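Alpha-L-arabinofuranosidase B (Aspergillus kawachii, PDB 6SXT) hydrolyses terminal non-reducing alpha-L-arabinofuranosyl residues from arabinoxylan, arabinan and related oligosaccharides, helping to break down plant hemicellulose. Local coordinates at residues Y148-G153 and F290-M295; F227-V232 and A244-G249. All blocks are in the same frame, centred on the assembly; numbering follows the deposited sequence.

Contact 1: residues Y148-G153 and F290-M295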
# COMPACT_ATOMS: atom_id res chain seq x y z
N TYR A 148 -10.51 -6.69 -12.06
CA TYR A 148 -9.63 -5.55 -12.34
C TYR A 148 -9.20 -4.94 -11.00
O TYR A 148 -9.86 -5.18 -9.98
CB TYR A 148 -10.25 -4.46 -13.25
CG TYR A 148 -11.15 -3.46 -12.55
CD1 TYR A 148 -12.49 -3.69 -12.38
CD2 TYR A 148 -10.63 -2.28 -12.02
CE1 TYR A 148 -13.30 -2.80 -11.70
CE2 TYR A 148 -11.42 -1.39 -11.35
CZ TYR A 148 -12.77 -1.64 -11.20
OH TYR A 148 -13.58 -0.76 -10.50
N ALA A 149 -8.14 -4.16 -11.04
CA ALA A 149 -7.75 -3.30 -9.94
C ALA A 149 -7.18 -2.02 -10.49
O ALA A 149 -6.49 -2.06 -11.54
CB ALA A 149 -6.78 -3.99 -9.01
N VAL A 150 -7.37 -0.96 -9.73
CA VAL A 150 -6.61 0.30 -9.98
C VAL A 150 -5.55 0.38 -8.89
O VAL A 150 -5.88 0.33 -7.68
CB VAL A 150 -7.51 1.54 -9.97
CG1 VAL A 150 -6.68 2.82 -10.06
CG2 VAL A 150 -8.55 1.47 -11.09
N LEU A 151 -4.30 0.42 -9.32
CA LEU A 151 -3.10 0.33 -8.46
C LEU A 151 -2.18 1.51 -8.73
O LEU A 151 -2.30 2.22 -9.71
CB LEU A 151 -2.36 -0.98 -8.78
CG LEU A 151 -3.20 -2.26 -8.78
CD1 LEU A 151 -2.34 -3.45 -9.23
CD2 LEU A 151 -3.78 -2.52 -7.40
N ASP A 152 -1.25 1.71 -7.81
CA ASP A 152 -0.14 2.69 -7.95
C ASP A 152 0.95 2.01 -8.75
O ASP A 152 1.64 1.14 -8.22
CB ASP A 152 0.33 3.20 -6.58
CG ASP A 152 1.46 4.19 -6.63
OD1 ASP A 152 2.05 4.36 -7.73
OD2 ASP A 152 1.76 4.80 -5.59
N GLY A 153 1.14 2.39 -10.01
CA GLY A 153 2.18 1.75 -10.81
C GLY A 153 3.59 2.07 -10.38
O GLY A 153 4.52 1.48 -10.93
N PHE A 290 -3.52 -0.39 -3.48
CA PHE A 290 -4.82 -0.75 -4.07
C PHE A 290 -5.82 0.36 -3.82
O PHE A 290 -5.98 0.81 -2.67
CB PHE A 290 -5.31 -2.05 -3.44
CG PHE A 290 -6.67 -2.54 -3.87
CD1 PHE A 290 -6.81 -3.46 -4.88
CD2 PHE A 290 -7.81 -2.14 -3.18
CE1 PHE A 290 -8.04 -3.99 -5.24
CE2 PHE A 290 -9.06 -2.65 -3.54
CZ PHE A 290 -9.17 -3.59 -4.57
N TYR A 291 -6.49 0.81 -4.88
CA TYR A 291 -7.54 1.85 -4.74
C TYR A 291 -8.95 1.25 -4.89
O TYR A 291 -9.88 1.66 -4.17
CB TYR A 291 -7.30 2.94 -5.79
CG TYR A 291 -6.00 3.68 -5.58
CD1 TYR A 291 -5.81 4.58 -4.56
CD2 TYR A 291 -4.93 3.47 -6.43
CE1 TYR A 291 -4.61 5.26 -4.37
CE2 TYR A 291 -3.74 4.13 -6.25
CZ TYR A 291 -3.57 5.03 -5.24
OH TYR A 291 -2.38 5.71 -5.09
N GLU A 292 -9.16 0.40 -5.89
CA GLU A 292 -10.45 -0.22 -6.17
C GLU A 292 -10.23 -1.48 -6.98
O GLU A 292 -9.20 -1.58 -7.68
CB GLU A 292 -11.41 0.73 -6.92
CG GLU A 292 -10.91 1.17 -8.29
CD GLU A 292 -11.87 2.12 -9.00
OE1 GLU A 292 -11.92 3.28 -8.57
OE2 GLU A 292 -12.62 1.66 -9.89
N GLY A 293 -11.17 -2.39 -6.92
CA GLY A 293 -11.09 -3.58 -7.76
C GLY A 293 -12.30 -4.45 -7.55
O GLY A 293 -13.04 -4.28 -6.57
N VAL A 294 -12.46 -5.40 -8.47
CA VAL A 294 -13.58 -6.34 -8.42
C VAL A 294 -13.13 -7.71 -8.90
O VAL A 294 -12.13 -7.81 -9.62
CB VAL A 294 -14.79 -5.88 -9.22
CG1 VAL A 294 -15.23 -4.44 -8.95
CG2 VAL A 294 -14.59 -6.13 -10.70
N MET A 295 -13.98 -8.69 -8.61
CA MET A 295 -13.95 -10.02 -9.27
C MET A 295 -15.36 -10.29 -9.76
O MET A 295 -16.34 -9.87 -9.12
CB MET A 295 -13.52 -11.14 -8.32
CG MET A 295 -12.08 -10.94 -7.86
SD MET A 295 -11.65 -12.10 -6.53
CE MET A 295 -11.75 -13.68 -7.40
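Tyr148 and Val294, Ala149 and Gly293, and Leu151 and Phe290 pair across two buried antiparallel strands, 148-152 and 290-295, in the large sheet of the concanavalin-like catalytic domain. Tyr148 and Val294 exchange two backbone hydrogen bonds. The CA atoms of small Ala149 and Gly293 come within 4.0 Å; with no side chain on Gly293, Tyr148 O can lie 3.0 Å from its CA. Val150 O accepts from Tyr291 N at 2.9 Å, while Val150 N donates to Glu292 O at 2.8 Å. Tyr291 and Glu292 opposite Val150 make a classic beta bulge, marked by the helix-like psi of Tyr291 (-45°), which leaves Glu292 N buried without a partner. The Tyr291 ring is edge-on to the Val150 carbonyl, CD2 lying 3.5 Å from Val150 O, and its OH hydrogen-bonds Arg226.

On the other side of the strands from Phe290, the Tyr148 ring leans over Gly293 CA, and its CD1 meets Val294 CG2 at 3.6 Å. Its OH donates to Glu292 OE2 at 2.7 Å, on the anti side. Glu292 CG, between backbone N and carbonyl carbon (chi1 62°), rests on Val150 CG2, while OE1 forms a salt bridge with Arg23 and a hydrogen bond with Tyr317. Leu151 CD2 and Ala149 CB pack against Phe290.

Contact 2: residues F227-V232 and A244-G249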
# COMPACT_ATOMS: atom_id res chain seq x y z
N PHE A 227 -1.23 5.80 -11.92
CA PHE A 227 -2.45 5.03 -11.65
C PHE A 227 -2.62 4.07 -12.81
O PHE A 227 -2.76 4.51 -13.99
CB PHE A 227 -3.68 5.93 -11.51
CG PHE A 227 -3.56 6.89 -10.37
CD1 PHE A 227 -3.92 6.51 -9.09
CD2 PHE A 227 -3.16 8.19 -10.59
CE1 PHE A 227 -3.77 7.40 -8.03
CE2 PHE A 227 -3.07 9.10 -9.55
CZ PHE A 227 -3.36 8.69 -8.28
N VAL A 228 -2.59 2.78 -12.52
CA VAL A 228 -2.69 1.73 -13.55
C VAL A 228 -3.99 0.98 -13.38
O VAL A 228 -4.32 0.56 -12.25
CB VAL A 228 -1.45 0.84 -13.61
CG1 VAL A 228 -1.17 0.13 -12.34
CG2 VAL A 228 -1.57 -0.16 -14.77
N THR A 229 -4.72 0.78 -14.47
CA THR A 229 -5.83 -0.18 -14.50
C THR A 229 -5.28 -1.51 -14.96
O THR A 229 -4.81 -1.57 -16.10
CB THR A 229 -6.98 0.21 -15.41
OG1 THR A 229 -7.41 1.53 -15.03
CG2 THR A 229 -8.12 -0.75 -15.29
N ALA A 230 -5.35 -2.54 -14.12
CA ALA A 230 -4.98 -3.91 -14.53
C ALA A 230 -6.26 -4.69 -14.66
O ALA A 230 -6.99 -4.80 -13.64
CB ALA A 230 -4.07 -4.51 -13.48
N ALA A 231 -6.54 -5.29 -15.82
CA ALA A 231 -7.76 -6.08 -16.05
C ALA A 231 -7.33 -7.47 -16.50
O ALA A 231 -6.61 -7.59 -17.53
CB ALA A 231 -8.71 -5.46 -17.04
N VAL A 232 -7.79 -8.47 -15.78
CA VAL A 232 -7.37 -9.88 -16.01
C VAL A 232 -8.63 -10.72 -16.12
O VAL A 232 -9.64 -10.48 -15.40
CB VAL A 232 -6.41 -10.38 -14.91
CG1 VAL A 232 -6.35 -11.91 -14.84
CG2 VAL A 232 -5.06 -9.75 -15.11
N ALA A 244 -4.09 -0.23 -18.68
CA ALA A 244 -4.37 1.18 -19.07
C ALA A 244 -3.77 2.10 -18.05
O ALA A 244 -3.55 1.71 -16.89
CB ALA A 244 -5.84 1.46 -19.16
N ASN A 245 -3.57 3.37 -18.48
CA ASN A 245 -3.45 4.51 -17.55
C ASN A 245 -4.83 4.77 -16.99
O ASN A 245 -5.74 5.08 -17.72
CB ASN A 245 -2.94 5.71 -18.35
CG ASN A 245 -2.65 6.90 -17.45
OD1 ASN A 245 -3.09 6.93 -16.30
ND2 ASN A 245 -2.01 7.92 -18.02
N ALA A 246 -5.03 4.56 -15.68
CA ALA A 246 -6.34 4.76 -15.07
C ALA A 246 -6.77 6.23 -15.15
O ALA A 246 -7.99 6.50 -14.96
CB ALA A 246 -6.30 4.30 -13.63
N ALA A 247 -5.83 7.15 -15.41
CA ALA A 247 -6.15 8.59 -15.53
C ALA A 247 -6.45 8.99 -16.97
O ALA A 247 -6.98 10.07 -17.18
CB ALA A 247 -5.03 9.39 -14.97
N SER A 248 -6.19 8.16 -17.97
CA SER A 248 -6.33 8.63 -19.37
C SER A 248 -6.40 7.46 -20.36
O SER A 248 -5.48 6.62 -20.30
CB SER A 248 -5.17 9.51 -19.72
OG SER A 248 -5.47 10.13 -20.98
N GLY A 249 -7.34 7.51 -21.30
CA GLY A 249 -7.25 6.62 -22.47
C GLY A 249 -7.79 5.24 -22.20
O GLY A 249 -8.61 5.02 -21.28
O HOH W 1 -1.49 7.69 -14.17
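Phe227, Val228 and Thr229 meet Ala244, Asn245 and Ala246 at the open end of an antiparallel hairpin, where its second strand gives way to a turn. Backbone hydrogen bonds do most of the joining. Thr229 and Ala244 form a hydrogen-bonded pair, Thr229 N giving to Ala244 O at 2.8 Å and Ala244 N returning a bond to Thr229 O. Beyond them Val228 and Asn245 make a non-hydrogen-bonded pair, with Val228 CA directing its hydrogen at Ala244 O. Ala246 N, already in the turn, still reaches Phe227 O at 2.8 Å, though it approaches from above the carbonyl plane, 46° out of it.

A second set of polar contacts shapes the corner. Residues 245-248 form a type I beta turn, closed by Ser248 N on Asn245 O. Asparagine suits its first position: with CG anti to the backbone N (chi1 -174°), OD1 accepts from Ala247 N at 2.9 Å, an Asx turn laid over the beta turn. The same OD1 takes a bond from a water that in turn accepts from Phe227 N at 2.9 Å, so the amide oxygen ties the turn to the start of the facing strand.

Side-chain packing is modest and uses small groups. Ala246 CB packs on Phe227 CB at 3.7 Å and also lies 3.3 Å from the hydroxyl oxygen Thr229 OG1, whose hydrogen-bond partner is Gln309, while Ala244 CB touches Thr229 CB; alanine allows this close fit beneath a helix.

That helix, 302-315, supplies both Gln309 and Ile312, which touches Thr229 and Ala246. Strand 145-152 flanks strand 227-235 on its other edge, Val228 touches Leu184 of strand 180-185 and Ile200 of strand 199-203, and the Phe227 ring meets those of Tyr291 and Tyr317.

Contacts 1 and 2 lie side by side in one antiparallel sheet of the catalytic domain, their centres 9 Å apart. Of the four neighbouring strands 238-245, 227-235, 145-152 and 288-296, contact 2 joins the first two and contact 1 the last two; the inner two are linked by Ala149 O with Ala230 N and Leu151 O with Val228 N, both 2.9 Å and probably hydrogen bonds. Contact 1 closes over 136 intervening residues, which hold the local hairpin of contact 2. Helix 302-315 packs on both contacts through Ile312. On the face away from it, Val228 and Ala230 touch strand 199-203, which ends at substrate-binding Asp203, tying the sheet to the part of the domain bearing the substrate site.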